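Local atomic coordinates of bacteriophage virulence determinant (Salmonella enterica subsp. enterica serovar Typhimurium str. 14028S, PDB entry 6GGR), a protein that probably acts as a zinc metalloprotease effector of the PipA family, which Salmonella delivers into host cells to cleave NF-kappaB subunits. Residues L27-L32 with A171-Q176; K37-P42 with A95-L100; M43-Y48 with R90-A95; R71-R76 with R162-Q167. All coordinates share one frame; numbering follows the deposited sequence.

Contact 1: L27-L32 with A171-Q176; sequences LQHDGL and ALTHLQ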
loop_
_atom_site.group_PDB
_atom_site.type_symbol
_atom_site.label_atom_id
_atom_site.label_comp_id
_atom_site.label_asym_id
_atom_site.label_seq_id
_atom_site.Cartn_x
_atom_site.Cartn_y
_atom_site.Cartn_z
ATOM N N LEU B 27 15.072 13.241 -13.121
ATOM C CA LEU B 27 16.059 13.884 -13.983
ATOM C C LEU B 27 17.026 14.747 -13.184
ATOM O O LEU B 27 18.181 14.913 -13.589
ATOM C CB LEU B 27 15.358 14.722 -15.055
ATOM C CG LEU B 27 14.627 13.961 -16.166
ATOM C CD1 LEU B 27 13.865 14.934 -17.058
ATOM C CD2 LEU B 27 15.582 13.116 -17.001
ATOM N N GLN B 28 16.589 15.293 -12.050
ATOM C CA GLN B 28 17.481 16.122 -11.251
ATOM C C GLN B 28 18.204 15.338 -10.166
ATOM O O GLN B 28 19.283 15.759 -9.736
ATOM C CB GLN B 28 16.718 17.296 -10.632
ATOM C CG GLN B 28 15.611 16.933 -9.678
ATOM C CD GLN B 28 14.892 18.167 -9.159
ATOM O OE1 GLN B 28 14.303 18.926 -9.932
ATOM N NE2 GLN B 28 14.953 18.385 -7.851
ATOM N N HIS B 29 17.658 14.200 -9.726
ATOM C CA HIS B 29 18.465 13.298 -8.915
ATOM C C HIS B 29 19.610 12.717 -9.734
ATOM O O HIS B 29 20.696 12.476 -9.197
ATOM C CB HIS B 29 17.607 12.177 -8.329
ATOM C CG HIS B 29 18.346 11.303 -7.362
ATOM N ND1 HIS B 29 18.654 11.707 -6.081
ATOM C CD2 HIS B 29 18.855 10.055 -7.496
ATOM C CE1 HIS B 29 19.313 10.743 -5.464
ATOM N NE2 HIS B 29 19.450 9.730 -6.301
ATOM N N ASP B 30 19.389 12.501 -11.036
ATOM C CA ASP B 30 20.481 12.105 -11.917
ATOM C C ASP B 30 21.602 13.135 -11.900
ATOM O O ASP B 30 22.779 12.774 -12.002
ATOM C CB ASP B 30 19.974 11.920 -13.348
ATOM C CG ASP B 30 19.055 10.725 -13.500
ATOM O OD1 ASP B 30 19.118 9.796 -12.669
ATOM O OD2 ASP B 30 18.270 10.716 -14.470
ATOM N N GLY B 31 21.258 14.419 -11.774
ATOM C CA GLY B 31 22.272 15.451 -11.658
ATOM C C GLY B 31 23.211 15.235 -10.494
ATOM O O GLY B 31 24.297 15.824 -10.463
ATOM N N LEU B 32 22.822 14.401 -9.536
ATOM C CA LEU B 32 23.623 14.122 -8.355
ATOM C C LEU B 32 24.200 12.713 -8.342
ATOM O O LEU B 32 25.349 12.528 -7.931
ATOM C CB LEU B 32 22.766 14.342 -7.104
ATOM C CG LEU B 32 21.894 15.593 -6.995
ATOM C CD1 LEU B 32 21.219 15.628 -5.625
ATOM C CD2 LEU B 32 22.691 16.864 -7.238
ATOM N N ALA B 171 14.661 3.761 -0.930
ATOM C CA ALA B 171 15.664 3.869 0.122
ATOM C C ALA B 171 16.976 4.466 -0.371
ATOM O O ALA B 171 17.720 5.049 0.426
ATOM C CB ALA B 171 15.919 2.494 0.733
ATOM N N LEU B 172 17.284 4.342 -1.663
ATOM C CA LEU B 172 18.527 4.885 -2.197
ATOM C C LEU B 172 18.392 6.323 -2.677
ATOM O O LEU B 172 19.407 7.023 -2.781
ATOM C CB LEU B 172 19.032 4.016 -3.354
ATOM C CG LEU B 172 19.261 2.540 -3.027
ATOM C CD1 LEU B 172 19.532 1.759 -4.302
ATOM C CD2 LEU B 172 20.408 2.379 -2.036
ATOM N N THR B 173 17.170 6.787 -2.954
ATOM C CA THR B 173 16.944 8.146 -3.427
ATOM C C THR B 173 16.189 9.023 -2.438
ATOM O O THR B 173 16.190 10.246 -2.606
ATOM C CB THR B 173 16.163 8.133 -4.749
ATOM O OG1 THR B 173 14.855 7.591 -4.533
ATOM C CG2 THR B 173 16.885 7.306 -5.794
ATOM N N HIS B 174 15.551 8.436 -1.426
ATOM C CA HIS B 174 14.740 9.168 -0.454
ATOM C C HIS B 174 13.612 9.947 -1.118
ATOM O O HIS B 174 13.123 10.932 -0.559
ATOM C CB HIS B 174 15.596 10.119 0.393
ATOM C CG HIS B 174 16.668 9.430 1.180
ATOM N ND1 HIS B 174 16.393 8.479 2.138
ATOM C CD2 HIS B 174 18.017 9.545 1.140
ATOM C CE1 HIS B 174 17.526 8.040 2.658
ATOM N NE2 HIS B 174 18.526 8.672 2.070
ATOM N N LEU B 175 13.180 9.519 -2.300
ATOM C CA LEU B 175 12.118 10.189 -3.033
ATOM C C LEU B 175 10.800 9.439 -2.874
ATOM O O LEU B 175 10.766 8.238 -2.594
ATOM C CB LEU B 175 12.474 10.307 -4.517
ATOM C CG LEU B 175 13.798 11.005 -4.845
ATOM C CD1 LEU B 175 13.972 11.128 -6.352
ATOM C CD2 LEU B 175 13.888 12.375 -4.185
ATOM N N GLN B 176 9.715 10.145 -3.138
ATOM C CA GLN B 176 8.368 9.607 -3.040
ATOM C C GLN B 176 7.755 9.396 -4.403
ATOM O O GLN B 176 8.213 9.870 -5.396
ATOM C CB GLN B 176 7.419 10.496 -2.181
ATOM C CG GLN B 176 7.900 10.829 -0.769
ATOM C CD GLN B 176 6.814 11.594 0.066
ATOM O OE1 GLN B 176 6.303 12.611 -0.388
ATOM N NE2 GLN B 176 6.437 11.085 1.235
HETATM O O HOH W 1 20.844 7.454 -5.039
#
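His29, on helix 24-30, reaches across to Thr173 and Leu175, where helix 160-173 ends. No direct hydrogen bond joins the two segments. His29 CG lies anti to the backbone N (chi1 -174°), which carries the imidazole toward Thr173. At the root of the side chain, His29 CB lies 4.3 Å from Leu175 CD1. That methyl stands oblique to the ring. Further out, His29 CD2 is 3.8 Å from Thr173 CG2. On the other limb of the ring, His29 CE1 is 4.1 Å from Thr173 CA. The tip, His29 NE2, comes within 3.6 Å of Thr173 CG2. Thr173 CB sits over one ring face as a CH-pi contact, 19° off the ring normal and displaced toward the rim. Helix 160-173 carries the zinc ligands His166 and His170 of this PipA-family protein, although no zinc is bound to this chain. His174 takes a positive phi (58°) just after the helix, and the chain turns there. His29 NE2 also meets a water at the ring edge and in its plane, with His29 NE2 3.0 Å from the water O. This water donates to the backbone, its O 2.7 Å from Leu172 O. It therefore bridges the imidazole to a carbonyl near the helix end. Thr173 OG1 bonds to Val169 O one turn back. It also accepts a weak bond from Leu175 N, at 3.4 Å from Thr173 OG1. Leu91 and Tyr190 pack against both His29 and Thr173.

Contact 2: K37-P42 with A95-L100; sequences KARLEP and AYDQEL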
loop_
_atom_site.group_PDB
_atom_site.type_symbol
_atom_site.label_atom_id
_atom_site.label_comp_id
_atom_site.label_asym_id
_atom_site.label_seq_id
_atom_site.Cartn_x
_atom_site.Cartn_y
_atom_site.Cartn_z
ATOM N N LYS B 37 29.741 3.424 -12.407
ATOM C CA LYS B 37 30.806 2.439 -12.517
ATOM C C LYS B 37 30.594 1.306 -11.521
ATOM O O LYS B 37 29.994 1.482 -10.458
ATOM C CB LYS B 37 32.169 3.098 -12.286
ATOM C CG LYS B 37 32.409 4.354 -13.124
ATOM C CD LYS B 37 32.355 4.063 -14.621
ATOM C CE LYS B 37 32.297 5.347 -15.436
ATOM N NZ LYS B 37 32.342 5.078 -16.902
ATOM N N ALA B 38 31.092 0.125 -11.886
ATOM C CA ALA B 38 30.938 -1.076 -11.064
ATOM C C ALA B 38 32.105 -1.178 -10.083
ATOM O O ALA B 38 32.946 -2.076 -10.148
ATOM C CB ALA B 38 30.846 -2.310 -11.949
ATOM N N ARG B 39 32.142 -0.226 -9.151
ATOM C CA ARG B 39 33.244 -0.138 -8.205
ATOM C C ARG B 39 32.952 -0.799 -6.862
ATOM O O ARG B 39 33.886 -1.003 -6.080
ATOM C CB ARG B 39 33.643 1.326 -7.980
ATOM C CG ARG B 39 32.578 2.223 -7.381
ATOM C CD ARG B 39 33.171 3.598 -7.089
ATOM N NE ARG B 39 32.162 4.653 -7.001
ATOM C CZ ARG B 39 31.593 5.075 -5.875
ATOM N NH1 ARG B 39 30.688 6.047 -5.917
ATOM N NH2 ARG B 39 31.917 4.535 -4.706
ATOM N N LEU B 40 31.698 -1.141 -6.577
ATOM C CA LEU B 40 31.359 -1.913 -5.390
ATOM C C LEU B 40 31.241 -3.388 -5.752
ATOM O O LEU B 40 30.960 -3.751 -6.897
ATOM C CB LEU B 40 30.048 -1.431 -4.769
ATOM C CG LEU B 40 29.829 0.076 -4.641
ATOM C CD1 LEU B 40 28.506 0.346 -3.945
ATOM C CD2 LEU B 40 30.969 0.745 -3.896
ATOM N N GLU B 41 31.454 -4.242 -4.752
ATOM C CA GLU B 41 31.377 -5.681 -4.958
ATOM C C GLU B 41 29.931 -6.139 -4.804
ATOM O O GLU B 41 29.361 -5.980 -3.717
ATOM C CB GLU B 41 32.271 -6.413 -3.971
ATOM C CG GLU B 41 32.885 -7.696 -4.527
ATOM C CD GLU B 41 31.945 -8.881 -4.444
ATOM O OE1 GLU B 41 31.390 -9.126 -3.352
ATOM O OE2 GLU B 41 31.760 -9.562 -5.473
ATOM N N PRO B 42 29.302 -6.701 -5.845
ATOM C CA PRO B 42 27.866 -7.029 -5.746
ATOM C C PRO B 42 27.484 -7.893 -4.553
ATOM O O PRO B 42 26.444 -7.645 -3.931
ATOM C CB PRO B 42 27.596 -7.756 -7.071
ATOM C CG PRO B 42 28.581 -7.186 -8.013
ATOM C CD PRO B 42 29.821 -6.930 -7.204
ATOM N N ALA B 95 24.276 6.394 -3.022
ATOM C CA ALA B 95 23.812 6.085 -1.674
ATOM C C ALA B 95 24.937 5.530 -0.808
ATOM O O ALA B 95 24.996 5.808 0.397
ATOM C CB ALA B 95 22.650 5.101 -1.739
ATOM N N TYR B 96 25.833 4.732 -1.394
ATOM C CA TYR B 96 26.950 4.203 -0.617
ATOM C C TYR B 96 27.827 5.328 -0.082
ATOM O O TYR B 96 28.232 5.308 1.087
ATOM C CB TYR B 96 27.787 3.237 -1.458
ATOM C CG TYR B 96 28.892 2.575 -0.660
ATOM C CD1 TYR B 96 28.651 1.415 0.066
ATOM C CD2 TYR B 96 30.172 3.118 -0.621
ATOM C CE1 TYR B 96 29.656 0.807 0.803
ATOM C CE2 TYR B 96 31.184 2.516 0.114
ATOM C CZ TYR B 96 30.918 1.363 0.822
ATOM O OH TYR B 96 31.925 0.767 1.552
ATOM N N ASP B 97 28.123 6.324 -0.922
ATOM C CA ASP B 97 29.008 7.407 -0.505
ATOM C C ASP B 97 28.386 8.239 0.611
ATOM O O ASP B 97 29.097 8.723 1.500
ATOM C CB ASP B 97 29.346 8.300 -1.700
ATOM C CG ASP B 97 30.146 7.574 -2.769
ATOM O OD1 ASP B 97 30.928 6.664 -2.421
ATOM O OD2 ASP B 97 29.998 7.918 -3.961
ATOM N N GLN B 98 27.065 8.421 0.584
ATOM C CA GLN B 98 26.418 9.300 1.554
ATOM C C GLN B 98 26.203 8.612 2.895
ATOM O O GLN B 98 26.474 9.206 3.946
ATOM C CB GLN B 98 25.074 9.794 1.013
ATOM C CG GLN B 98 25.161 10.517 -0.310
ATOM C CD GLN B 98 26.246 11.577 -0.333
ATOM O OE1 GLN B 98 27.338 11.352 -0.856
ATOM N NE2 GLN B 98 25.950 12.741 0.232
ATOM N N GLU B 99 25.718 7.370 2.885
ATOM C CA GLU B 99 25.222 6.755 4.110
ATOM C C GLU B 99 25.649 5.299 4.240
ATOM O O GLU B 99 26.169 4.894 5.284
ATOM C CB GLU B 99 23.696 6.848 4.156
ATOM C CG GLU B 99 23.144 8.232 3.844
ATOM C CD GLU B 99 21.632 8.289 3.924
ATOM O OE1 GLU B 99 20.968 7.488 3.231
ATOM O OE2 GLU B 99 21.106 9.131 4.683
ATOM N N LEU B 100 25.490 4.540 3.179
ATOM C CA LEU B 100 25.630 3.114 3.378
ATOM C C LEU B 100 27.014 2.709 3.791
ATOM O O LEU B 100 27.219 1.630 4.290
ATOM C CB LEU B 100 25.054 2.183 2.254
ATOM C CG LEU B 100 23.540 2.188 2.017
ATOM C CD1 LEU B 100 23.178 1.349 0.807
ATOM C CD2 LEU B 100 22.701 1.751 3.238
#
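Arg39 and Leu40, in the loop 37-42, meet Asp97 and Tyr96 on helix 86-100. Ahead of them, Ala38 is the centre of an inverse gamma turn. Arg39 then extends from CG to NE and grips the Asp97 carboxylate end-on with two nitrogens. Arg39 NH1 is 2.8 Å from Asp97 OD2, with an N-H...O angle of 143°. Arg39 NH2 is 3.3 Å from Asp97 OD1. Both oxygens are met on their syn sides. The guanidinium and carboxylate planes are 1° apart, yet each partner lies somewhat out of the other's plane. The two groups are thus parallel but slightly stepped. Asp35 holds Arg39 NE in a second salt bridge, so two carboxylates fix this exposed guanidinium. Leu40 follows with apolar contacts. Leu40 CD1 is 3.9 Å from Tyr96 CB. Leu40 CD2 lies over one face of the Tyr96 ring, 4.3 Å from the ring centroid and 17° off the normal. The Leu40 backbone N is tied to Tyr82 OH on helix 64-84. On the helix side, Ala95 O accepts from both Glu99 N and Leu100 N, where the helix widens into a pi-type turn. A bidentate surface salt bridge beside a CH-pi contact thus fastens the interhelical loop to the last turns of helix 86-100.

Contact 3: M43-Y48 with R90-A95; sequences MCLAEY and RLMNYA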
loop_
_atom_site.group_PDB
_atom_site.type_symbol
_atom_site.label_atom_id
_atom_site.label_comp_id
_atom_site.label_asym_id
_atom_site.label_seq_id
_atom_site.Cartn_x
_atom_site.Cartn_y
_atom_site.Cartn_z
ATOM N N MET B 43 28.279 -8.909 -4.221
ATOM C CA MET B 43 27.902 -9.823 -3.147
ATOM C C MET B 43 27.994 -9.195 -1.761
ATOM O O MET B 43 27.755 -9.899 -0.775
ATOM C CB MET B 43 28.771 -11.081 -3.212
ATOM C CG MET B 43 28.246 -12.131 -4.181
ATOM S SD MET B 43 29.468 -13.385 -4.617
ATOM C CE MET B 43 30.396 -12.526 -5.886
ATOM N N CYS B 44 28.325 -7.907 -1.656
ATOM C CA CYS B 44 28.329 -7.196 -0.384
ATOM C C CYS B 44 27.268 -6.106 -0.311
ATOM O O CYS B 44 27.198 -5.396 0.699
ATOM C CB CYS B 44 29.709 -6.579 -0.129
ATOM S SG CYS B 44 31.033 -7.787 0.087
ATOM N N LEU B 45 26.438 -5.958 -1.348
ATOM C CA LEU B 45 25.449 -4.884 -1.366
ATOM C C LEU B 45 24.409 -5.065 -0.268
ATOM O O LEU B 45 23.941 -4.083 0.321
ATOM C CB LEU B 45 24.766 -4.830 -2.731
ATOM C CG LEU B 45 25.664 -4.576 -3.940
ATOM C CD1 LEU B 45 24.902 -4.856 -5.223
ATOM C CD2 LEU B 45 26.184 -3.153 -3.938
ATOM N N ALA B 46 24.019 -6.311 0.010
ATOM C CA ALA B 46 23.034 -6.564 1.057
ATOM C C ALA B 46 23.522 -6.044 2.405
ATOM O O ALA B 46 22.788 -5.347 3.117
ATOM C CB ALA B 46 22.731 -8.060 1.135
ATOM N N GLU B 47 24.759 -6.386 2.777
ATOM C CA GLU B 47 25.331 -5.872 4.019
ATOM C C GLU B 47 25.403 -4.351 4.004
ATOM O O GLU B 47 25.230 -3.703 5.043
ATOM C CB GLU B 47 26.722 -6.469 4.244
ATOM C CG GLU B 47 26.720 -7.804 4.977
ATOM C CD GLU B 47 28.079 -8.478 4.979
ATOM O OE1 GLU B 47 29.103 -7.764 4.917
ATOM O OE2 GLU B 47 28.123 -9.726 5.035
ATOM N N TYR B 48 25.660 -3.763 2.835
ATOM C CA TYR B 48 25.737 -2.309 2.743
ATOM C C TYR B 48 24.374 -1.659 2.945
ATOM O O TYR B 48 24.295 -0.537 3.456
ATOM C CB TYR B 48 26.315 -1.892 1.387
ATOM C CG TYR B 48 27.725 -2.384 1.104
ATOM C CD1 TYR B 48 28.510 -2.945 2.106
ATOM C CD2 TYR B 48 28.273 -2.279 -0.170
ATOM C CE1 TYR B 48 29.791 -3.391 1.846
ATOM C CE2 TYR B 48 29.556 -2.722 -0.437
ATOM C CZ TYR B 48 30.309 -3.277 0.575
ATOM O OH TYR B 48 31.586 -3.722 0.320
ATOM N N ARG B 90 24.246 3.751 -10.391
ATOM C CA ARG B 90 24.322 5.161 -10.017
ATOM C C ARG B 90 23.631 5.415 -8.683
ATOM O O ARG B 90 24.200 6.043 -7.782
ATOM C CB ARG B 90 23.700 6.030 -11.111
ATOM C CG ARG B 90 24.474 6.033 -12.419
ATOM C CD ARG B 90 24.068 7.191 -13.324
ATOM N NE ARG B 90 22.732 7.024 -13.902
ATOM C CZ ARG B 90 21.617 7.571 -13.425
ATOM N NH1 ARG B 90 21.644 8.337 -12.342
ATOM N NH2 ARG B 90 20.459 7.354 -14.037
ATOM N N LEU B 91 22.393 4.942 -8.542
ATOM C CA LEU B 91 21.675 5.129 -7.286
ATOM C C LEU B 91 22.422 4.467 -6.135
ATOM O O LEU B 91 22.646 5.085 -5.088
ATOM C CB LEU B 91 20.256 4.574 -7.418
ATOM C CG LEU B 91 19.458 5.120 -8.608
ATOM C CD1 LEU B 91 18.060 4.535 -8.626
ATOM C CD2 LEU B 91 19.399 6.641 -8.583
ATOM N N MET B 92 22.851 3.218 -6.329
ATOM C CA MET B 92 23.540 2.490 -5.268
ATOM C C MET B 92 24.865 3.154 -4.914
ATOM O O MET B 92 25.174 3.363 -3.735
ATOM C CB MET B 92 23.772 1.041 -5.697
ATOM C CG MET B 92 24.460 0.189 -4.643
ATOM S SD MET B 92 23.425 -0.038 -3.182
ATOM C CE MET B 92 24.663 -0.465 -1.961
ATOM N N ASN B 93 25.671 3.480 -5.928
ATOM C CA ASN B 93 26.966 4.108 -5.677
ATOM C C ASN B 93 26.798 5.396 -4.885
ATOM O O ASN B 93 27.440 5.589 -3.848
ATOM C CB ASN B 93 27.685 4.389 -6.997
ATOM C CG ASN B 93 28.301 3.145 -7.616
ATOM O OD1 ASN B 93 28.517 2.141 -6.942
ATOM N ND2 ASN B 93 28.607 3.219 -8.910
ATOM N N TYR B 94 25.945 6.299 -5.371
ATOM C CA TYR B 94 25.688 7.538 -4.646
ATOM C C TYR B 94 25.285 7.245 -3.205
ATOM O O TYR B 94 25.883 7.768 -2.258
ATOM C CB TYR B 94 24.601 8.333 -5.369
ATOM C CG TYR B 94 24.362 9.754 -4.883
ATOM C CD1 TYR B 94 24.844 10.219 -3.664
ATOM C CD2 TYR B 94 23.633 10.635 -5.652
ATOM C CE1 TYR B 94 24.600 11.514 -3.254
ATOM C CE2 TYR B 94 23.394 11.900 -5.249
ATOM C CZ TYR B 94 23.873 12.347 -4.055
ATOM O OH TYR B 94 23.618 13.639 -3.664
ATOM N N ALA B 95 24.276 6.394 -3.022
ATOM C CA ALA B 95 23.812 6.085 -1.674
ATOM C C ALA B 95 24.937 5.530 -0.808
ATOM O O ALA B 95 24.996 5.808 0.397
ATOM C CB ALA B 95 22.650 5.101 -1.739
#
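Met92 projects from helix 86-100 toward Leu45 and Tyr48 of the short helix 45-49. This is apolar helix-helix packing in the alpha-helical part of the PipA fold, with no hydrogen bond across it. The terminal methyl does most of the touching. Met92 CE is 3.7 Å from Leu45 CD2, and Met92 CG is 3.8 Å from the same methyl. One branch of Leu45 therefore lies against two points of the methionine chain. Met92 CE also reaches Tyr48 CB at 4.0 Å, and it lies near the plane of the Tyr48 ring, at the edge. The shape of Met92 explains this. CG is anti to the backbone N (chi1 -179°), which sends the chain off the helix, and a bend at chi2 (66°) lets CE touch both partners. In the next shell, Leu172 of helix 160-173 packs on Met92. Tyr82 of helix 64-84 packs on Leu45, and its hydroxyl bonds to Asn93 OD1. The Tyr48 ring meets that of Tyr96, with planes about 55° apart. Cys44, just before helix 45-49, has been seen in an interchain disulfide. Its carbonyl meets the tyrosine twice: Tyr48 N bonds to Cys44 O at 3.1 Å, and Cys44 O also stands over one face of the Tyr48 ring, offset toward its rim.

Contact 4: R71-R76 with R162-Q167; sequences REVLSR and RSFIHQ. Unlike the reference sequence in segment 162-167: Gln167 (reference Glu).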
loop_
_atom_site.group_PDB
_atom_site.type_symbol
_atom_site.label_atom_id
_atom_site.label_comp_id
_atom_site.label_asym_id
_atom_site.label_seq_id
_atom_site.Cartn_x
_atom_site.Cartn_y
_atom_site.Cartn_z
ATOM N N ARG B 71 16.162 -11.814 2.989
ATOM C CA ARG B 71 17.494 -11.267 2.748
ATOM C C ARG B 71 18.211 -12.024 1.637
ATOM O O ARG B 71 18.900 -11.420 0.806
ATOM C CB ARG B 71 18.330 -11.307 4.029
ATOM C CG ARG B 71 19.543 -10.390 3.972
ATOM C CD ARG B 71 20.635 -10.795 4.949
ATOM N NE ARG B 71 21.785 -9.899 4.846
ATOM C CZ ARG B 71 22.809 -10.070 4.014
ATOM N NH1 ARG B 71 22.855 -11.116 3.197
ATOM N NH2 ARG B 71 23.799 -9.189 3.999
ATOM N N GLU B 72 18.081 -13.353 1.620
ATOM C CA GLU B 72 18.676 -14.145 0.549
ATOM C C GLU B 72 18.155 -13.692 -0.811
ATOM O O GLU B 72 18.929 -13.489 -1.752
ATOM C CB GLU B 72 18.384 -15.628 0.782
ATOM C CG GLU B 72 19.079 -16.569 -0.191
ATOM C CD GLU B 72 18.231 -16.906 -1.403
ATOM O OE1 GLU B 72 16.994 -17.022 -1.259
ATOM O OE2 GLU B 72 18.803 -17.057 -2.502
ATOM N N VAL B 73 16.836 -13.517 -0.927
ATOM C CA VAL B 73 16.247 -13.050 -2.181
ATOM C C VAL B 73 16.712 -11.631 -2.485
ATOM O O VAL B 73 17.076 -11.308 -3.622
ATOM C CB VAL B 73 14.713 -13.142 -2.117
ATOM C CG1 VAL B 73 14.069 -12.498 -3.352
ATOM C CG2 VAL B 73 14.283 -14.592 -1.995
ATOM N N LEU B 74 16.697 -10.761 -1.473
ATOM C CA LEU B 74 17.127 -9.382 -1.681
ATOM C C LEU B 74 18.568 -9.329 -2.170
ATOM O O LEU B 74 18.907 -8.519 -3.041
ATOM C CB LEU B 74 16.969 -8.580 -0.387
ATOM C CG LEU B 74 17.455 -7.129 -0.427
ATOM C CD1 LEU B 74 16.776 -6.350 -1.540
ATOM C CD2 LEU B 74 17.223 -6.444 0.903
ATOM N N SER B 75 19.429 -10.192 -1.629
ATOM C CA SER B 75 20.832 -10.189 -2.027
ATOM C C SER B 75 20.995 -10.574 -3.492
ATOM O O SER B 75 21.782 -9.955 -4.218
ATOM C CB SER B 75 21.630 -11.135 -1.128
ATOM O OG SER B 75 22.993 -11.173 -1.511
ATOM N N ARG B 76 20.269 -11.601 -3.945
ATOM C CA ARG B 76 20.331 -11.986 -5.352
ATOM C C ARG B 76 19.921 -10.827 -6.249
ATOM O O ARG B 76 20.610 -10.501 -7.222
ATOM C CB ARG B 76 19.428 -13.192 -5.614
ATOM C CG ARG B 76 19.755 -14.437 -4.810
ATOM C CD ARG B 76 18.911 -15.618 -5.272
ATOM N NE ARG B 76 17.474 -15.360 -5.153
ATOM C CZ ARG B 76 16.709 -14.854 -6.118
ATOM N NH1 ARG B 76 17.227 -14.533 -7.298
ATOM N NH2 ARG B 76 15.414 -14.664 -5.904
ATOM N N ARG B 162 10.268 -6.437 -9.382
ATOM C CA ARG B 162 9.767 -5.066 -9.427
ATOM C C ARG B 162 9.493 -4.533 -8.026
ATOM O O ARG B 162 9.866 -3.402 -7.700
ATOM C CB ARG B 162 8.501 -4.983 -10.283
ATOM C CG ARG B 162 7.976 -3.556 -10.437
ATOM C CD ARG B 162 6.848 -3.446 -11.464
ATOM N NE ARG B 162 7.317 -3.573 -12.846
ATOM C CZ ARG B 162 7.821 -2.577 -13.573
ATOM N NH1 ARG B 162 7.941 -1.360 -13.064
ATOM N NH2 ARG B 162 8.213 -2.792 -14.821
ATOM N N SER B 163 8.837 -5.331 -7.182
ATOM C CA SER B 163 8.494 -4.856 -5.844
ATOM C C SER B 163 9.748 -4.574 -5.026
ATOM O O SER B 163 9.840 -3.548 -4.341
ATOM C CB SER B 163 7.611 -5.879 -5.134
ATOM O OG SER B 163 6.465 -6.191 -5.904
ATOM N N PHE B 164 10.725 -5.482 -5.082
ATOM C CA PHE B 164 11.968 -5.287 -4.340
ATOM C C PHE B 164 12.708 -4.049 -4.828
ATOM O O PHE B 164 13.158 -3.222 -4.027
ATOM C CB PHE B 164 12.847 -6.531 -4.470
ATOM C CG PHE B 164 12.558 -7.592 -3.442
ATOM C CD1 PHE B 164 11.267 -8.049 -3.235
ATOM C CD2 PHE B 164 13.586 -8.144 -2.695
ATOM C CE1 PHE B 164 11.007 -9.023 -2.293
ATOM C CE2 PHE B 164 13.334 -9.121 -1.757
ATOM C CZ PHE B 164 12.043 -9.564 -1.555
ATOM N N ILE B 165 12.845 -3.904 -6.147
ATOM C CA ILE B 165 13.577 -2.763 -6.698
ATOM C C ILE B 165 12.846 -1.463 -6.390
ATOM O O ILE B 165 13.469 -0.445 -6.065
ATOM C CB ILE B 165 13.785 -2.951 -8.212
ATOM C CG1 ILE B 165 14.691 -4.160 -8.486
ATOM C CG2 ILE B 165 14.358 -1.682 -8.849
ATOM C CD1 ILE B 165 16.077 -4.068 -7.865
ATOM N N HIS B 166 11.518 -1.474 -6.488
ATOM C CA HIS B 166 10.744 -0.276 -6.181
ATOM C C HIS B 166 11.015 0.203 -4.760
ATOM O O HIS B 166 11.266 1.391 -4.530
ATOM C CB HIS B 166 9.254 -0.553 -6.381
ATOM C CG HIS B 166 8.387 0.655 -6.206
ATOM N ND1 HIS B 166 7.821 1.326 -7.268
ATOM C CD2 HIS B 166 8.000 1.320 -5.092
ATOM C CE1 HIS B 166 7.113 2.346 -6.816
ATOM N NE2 HIS B 166 7.206 2.365 -5.498
ATOM N N GLN B 167 10.968 -0.711 -3.788
ATOM C CA GLN B 167 11.200 -0.314 -2.402
ATOM C C GLN B 167 12.648 0.104 -2.186
ATOM O O GLN B 167 12.921 1.057 -1.448
ATOM C CB GLN B 167 10.832 -1.455 -1.453
ATOM C CG GLN B 167 9.380 -1.886 -1.519
ATOM C CD GLN B 167 8.410 -0.743 -1.301
ATOM O OE1 GLN B 167 8.731 0.248 -0.645
ATOM N NE2 GLN B 167 7.218 -0.871 -1.860
#
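Phe164 of helix 160-173 inserts its ring against Val73 and Leu74 of helix 64-84. Helix 160-173 bears the zinc motif: His166 and His170 are ligands spaced as in HEXXH, and Gln167 stands where the reference sequence has Glu. The contact is apolar and buried, with no hydrogen bond across it. Phe164 CG is anti to the carbonyl carbon (chi1 -87°), which directs the ring toward helix 64-84. Val73 CG1 is 3.8 Å from Phe164 CE2 and 4.0 Å from Phe164 CZ. It stands oblique to the ring, while the two side chains cross at about a right angle. Leu74 CD1 lies 3.8 Å from Phe164 CD2, nearer the root of the ring. Polar interactions lie away from the ring. Within helix 64-84, Arg76 NE and Glu72 OE2 form a salt bridge of 3.4 Å, though Glu72 is poorly ordered. On the other helix, Ser163 OG bonds to Asp139 and to a basic side chain of the partner protein chain. His166 makes a weak hydrogen bond to Asp177, the third zinc ligand. The ring also touches backbone: Leu74 CA sits in the ring plane at its edge, 3.8 Å from Phe164 CE2 and 3.9 Å from Phe164 CD2.

How the contacts relate
Helix 86-100 joins contacts 2 and 3, which share Ala95 and whose centres are 4 Å apart. Asn93 ND2 probably bonds to Lys37 O at 2.7 Å, linking the loop of contact 2 to the helix face of contact 3. Contact 1 reaches the same helix through the salt bridge of Asp30 OD1 to Arg90 NH1, 2.9 Å. It also probably does so through His174 NE2 and Glu99 OE1, 3.0 Å apart. Contacts 1 and 4 both use helix 160-173, with centres 19 Å apart. They lie toward its two ends, with zinc ligand His170 between their segments and His166 within contact 4. Contacts 2 and 3 lie away from the metal site.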